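Local atomic coordinates of succinate dehydrogenase subunit D (Mycolicibacterium smegmatis MC2 51, PDB entry 6LUM), a protein that is a haem-binding membrane-anchor subunit of succinate dehydrogenase that probably takes part in passing electrons from succinate oxidation to menaquinone. Residues Ala99-Ala104 / Phe139-Gly144. Residues are numbered along the deposited sequence; the frame is centred on the assembly and turned at random.
Sequences ALLWLA and FTLVLG. With HEM (protoporphyrin IX containing Fe), chain S.
Thr140 meets Leu101 only at the margin, its carbonyl O 4.3 Å from Leu101 CD1. Leu141 buries more surface than any other residue here. With CG beside the backbone N and anti to the carbonyl carbon (chi1 -84°), its side chain crosses the Trp102 indole at about a right angle and sets both methyls on the ring: CD2 lies 4.0 Å from the centroid of the five-membered ring and 15° off its normal, a CH-pi contact over the face, while CD1 reaches the six-membered ring, 3.9 Å from Trp102 CZ3. The same CD2 also touches Leu101 CG at 4.0 Å. Helices 91-119 and 123-149 thus pack as antiparallel transmembrane neighbours, the axes of the two segments 10.2 Å apart at 171°, in the membrane anchor of the succinate dehydrogenase family. Trp102, which also touches a menaquinone-9, bonds through NE1 to Ser145 OG; an alanine here would probably leave Leu141 CD2 without its aromatic cover and that hydroxyl without its indole partner. Gly144 has no side chain, and Leu101 CD2 lies against its backbone, 3.7 Å from Gly144 C. Leu100, Leu101 and Gly144 all belong to the pocket of a bound haem, whose methyl CMD is 3.7 Å from Leu101 CB and 3.6 Å from Leu100 CG.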
loop_
_atom_site.group_PDB
_atom_site.type_symbol
_atom_site.label_atom_id
_atom_site.label_comp_id
_atom_site.label_asym_id
_atom_site.label_seq_id
_atom_site.Cartn_x
_atom_site.Cartn_y
_atom_site.Cartn_z
ATOM N N ALA B 99 -4.251 -46.813 -8.286
ATOM C CA ALA B 99 -3.413 -45.678 -8.642
ATOM C C ALA B 99 -3.756 -45.156 -10.023
ATOM O O ALA B 99 -3.795 -43.944 -10.238
ATOM C CB ALA B 99 -1.949 -46.072 -8.578
ATOM N N LEU B 100 -4.006 -46.050 -10.975
ATOM C CA LEU B 100 -4.395 -45.622 -12.308
ATOM C C LEU B 100 -5.676 -44.807 -12.267
ATOM O O LEU B 100 -5.740 -43.719 -12.835
ATOM C CB LEU B 100 -4.541 -46.839 -13.212
ATOM C CG LEU B 100 -4.929 -46.693 -14.673
ATOM C CD1 LEU B 100 -4.097 -45.665 -15.347
ATOM C CD2 LEU B 100 -4.745 -47.999 -15.338
ATOM N N LEU B 101 -6.700 -45.295 -11.567
ATOM C CA LEU B 101 -7.959 -44.561 -11.480
ATOM C C LEU B 101 -7.762 -43.184 -10.882
ATOM O O LEU B 101 -8.203 -42.183 -11.449
ATOM C CB LEU B 101 -8.969 -45.349 -10.656
ATOM C CG LEU B 101 -10.278 -44.658 -10.295
ATOM C CD1 LEU B 101 -11.265 -44.773 -11.410
ATOM C CD2 LEU B 101 -10.822 -45.292 -9.071
ATOM N N TRP B 102 -7.091 -43.105 -9.739
ATOM C CA TRP B 102 -6.993 -41.821 -9.055
ATOM C C TRP B 102 -6.124 -40.840 -9.827
ATOM O O TRP B 102 -6.535 -39.701 -10.072
ATOM C CB TRP B 102 -6.490 -42.032 -7.632
ATOM C CG TRP B 102 -7.628 -42.353 -6.756
ATOM C CD1 TRP B 102 -8.200 -43.561 -6.590
ATOM C CD2 TRP B 102 -8.393 -41.436 -5.980
ATOM N NE1 TRP B 102 -9.263 -43.470 -5.742
ATOM C CE2 TRP B 102 -9.400 -42.170 -5.349
ATOM C CE3 TRP B 102 -8.312 -40.066 -5.743
ATOM C CZ2 TRP B 102 -10.320 -41.585 -4.497
ATOM C CZ3 TRP B 102 -9.224 -39.490 -4.900
ATOM C CH2 TRP B 102 -10.214 -40.246 -4.286
ATOM N N LEU B 103 -4.930 -41.260 -10.243
ATOM C CA LEU B 103 -4.060 -40.371 -10.998
ATOM C C LEU B 103 -4.708 -39.938 -12.301
ATOM O O LEU B 103 -4.671 -38.759 -12.651
ATOM C CB LEU B 103 -2.726 -41.051 -11.272
ATOM C CG LEU B 103 -1.752 -41.116 -10.105
ATOM C CD1 LEU B 103 -0.474 -41.729 -10.558
ATOM C CD2 LEU B 103 -1.503 -39.753 -9.547
ATOM N N ALA B 104 -5.315 -40.872 -13.034
ATOM C CA ALA B 104 -5.887 -40.534 -14.326
ATOM C C ALA B 104 -7.067 -39.593 -14.185
ATOM O O ALA B 104 -7.201 -38.653 -14.966
ATOM C CB ALA B 104 -6.305 -41.797 -15.059
ATOM N N PHE B 139 -18.191 -38.580 -9.215
ATOM C CA PHE B 139 -18.977 -39.786 -9.429
ATOM C C PHE B 139 -18.104 -40.926 -9.919
ATOM O O PHE B 139 -18.183 -42.046 -9.408
ATOM C CB PHE B 139 -20.094 -39.514 -10.424
ATOM C CG PHE B 139 -20.924 -40.716 -10.739
ATOM C CD1 PHE B 139 -21.576 -41.403 -9.737
ATOM C CD2 PHE B 139 -21.058 -41.156 -12.037
ATOM C CE1 PHE B 139 -22.339 -42.505 -10.026
ATOM C CE2 PHE B 139 -21.824 -42.256 -12.328
ATOM C CZ PHE B 139 -22.464 -42.929 -11.324
ATOM N N THR B 140 -17.256 -40.660 -10.911
ATOM C CA THR B 140 -16.403 -41.718 -11.436
ATOM C C THR B 140 -15.403 -42.199 -10.396
ATOM O O THR B 140 -15.156 -43.401 -10.281
ATOM C CB THR B 140 -15.692 -41.235 -12.690
ATOM O OG1 THR B 140 -16.636 -41.166 -13.757
ATOM C CG2 THR B 140 -14.615 -42.189 -13.079
ATOM N N LEU B 141 -14.842 -41.290 -9.604
ATOM C CA LEU B 141 -13.896 -41.705 -8.577
ATOM C C LEU B 141 -14.559 -42.564 -7.514
ATOM O O LEU B 141 -14.007 -43.593 -7.122
ATOM C CB LEU B 141 -13.236 -40.491 -7.942
ATOM C CG LEU B 141 -12.039 -39.929 -8.690
ATOM C CD1 LEU B 141 -11.509 -38.733 -7.977
ATOM C CD2 LEU B 141 -10.989 -40.967 -8.789
ATOM N N VAL B 142 -15.743 -42.180 -7.031
ATOM C CA VAL B 142 -16.357 -42.992 -5.984
ATOM C C VAL B 142 -16.846 -44.322 -6.538
ATOM O O VAL B 142 -16.765 -45.343 -5.854
ATOM C CB VAL B 142 -17.486 -42.238 -5.256
ATOM C CG1 VAL B 142 -17.024 -40.872 -4.824
ATOM C CG2 VAL B 142 -18.723 -42.151 -6.094
ATOM N N LEU B 143 -17.306 -44.362 -7.786
ATOM C CA LEU B 143 -17.756 -45.630 -8.345
ATOM C C LEU B 143 -16.589 -46.580 -8.576
ATOM O O LEU B 143 -16.664 -47.767 -8.238
ATOM C CB LEU B 143 -18.513 -45.382 -9.640
ATOM C CG LEU B 143 -19.257 -46.586 -10.183
ATOM C CD1 LEU B 143 -20.202 -47.112 -9.139
ATOM C CD2 LEU B 143 -19.997 -46.199 -11.432
ATOM N N GLY B 144 -15.495 -46.082 -9.150
ATOM C CA GLY B 144 -14.335 -46.925 -9.342
ATOM C C GLY B 144 -13.737 -47.395 -8.037
ATOM O O GLY B 144 -13.355 -48.558 -7.904
HETATM C CHA HEM S . -10.296 -51.030 -15.845
HETATM C CHB HEM S . -9.886 -52.832 -20.291
HETATM C CHC HEM S . -7.939 -48.703 -21.674
HETATM C CHD HEM S . -7.951 -47.102 -17.114
HETATM C C1A HEM S . -10.209 -51.794 -16.968
HETATM C C2A HEM S . -10.220 -53.226 -16.828
HETATM C C3A HEM S . -10.118 -53.718 -18.046
HETATM C C4A HEM S . -10.030 -52.607 -18.956
HETATM C CMA HEM S . -10.082 -55.180 -18.519
HETATM C CAA HEM S . -10.351 -53.895 -15.435
HETATM C CBA HEM S . -9.767 -55.292 -15.269
HETATM C CGA HEM S . -8.446 -55.252 -14.570
HETATM O O1A HEM S . -7.717 -56.267 -14.602
HETATM O O2A HEM S . -8.111 -54.204 -13.990
HETATM C C1B HEM S . -9.351 -51.867 -21.067
HETATM C C2B HEM S . -9.211 -51.937 -22.481
HETATM C C3B HEM S . -8.662 -50.790 -22.875
HETATM C C4B HEM S . -8.470 -49.965 -21.704
HETATM C CMB HEM S . -9.626 -53.177 -23.290
HETATM C CAB HEM S . -8.305 -50.326 -24.297
HETATM C CBB HEM S . -8.845 -50.863 -25.389
HETATM C C1C HEM S . -7.787 -47.923 -20.557
HETATM C C2C HEM S . -7.256 -46.587 -20.544
HETATM C C3C HEM S . -7.259 -46.155 -19.281
HETATM C C4C HEM S . -7.804 -47.194 -18.469
HETATM C CMC HEM S . -6.782 -45.865 -21.818
HETATM C CAC HEM S . -6.821 -44.818 -18.657
HETATM C CBC HEM S . -6.487 -43.743 -19.364
HETATM C C1D HEM S . -8.601 -48.015 -16.346
HETATM C C2D HEM S . -8.886 -47.924 -14.949
HETATM C C3D HEM S . -9.538 -49.007 -14.575
HETATM C C4D HEM S . -9.678 -49.829 -15.740
HETATM C CMD HEM S . -8.504 -46.753 -14.060
HETATM C CAD HEM S . -10.042 -49.323 -13.160
HETATM C CBD HEM S . -11.553 -49.468 -13.207
HETATM C CGD HEM S . -12.113 -49.385 -11.828
HETATM O O1D HEM S . -13.329 -49.607 -11.662
HETATM O O2D HEM S . -11.331 -49.101 -10.902
HETATM N NA HEM S . -10.137 -51.369 -18.303
HETATM N NB HEM S . -8.903 -50.658 -20.608
HETATM N NC HEM S . -8.107 -48.267 -19.267
HETATM N ND HEM S . -9.088 -49.202 -16.803
HETATM FE FE HEM S . -9.102 -49.847 -18.754
#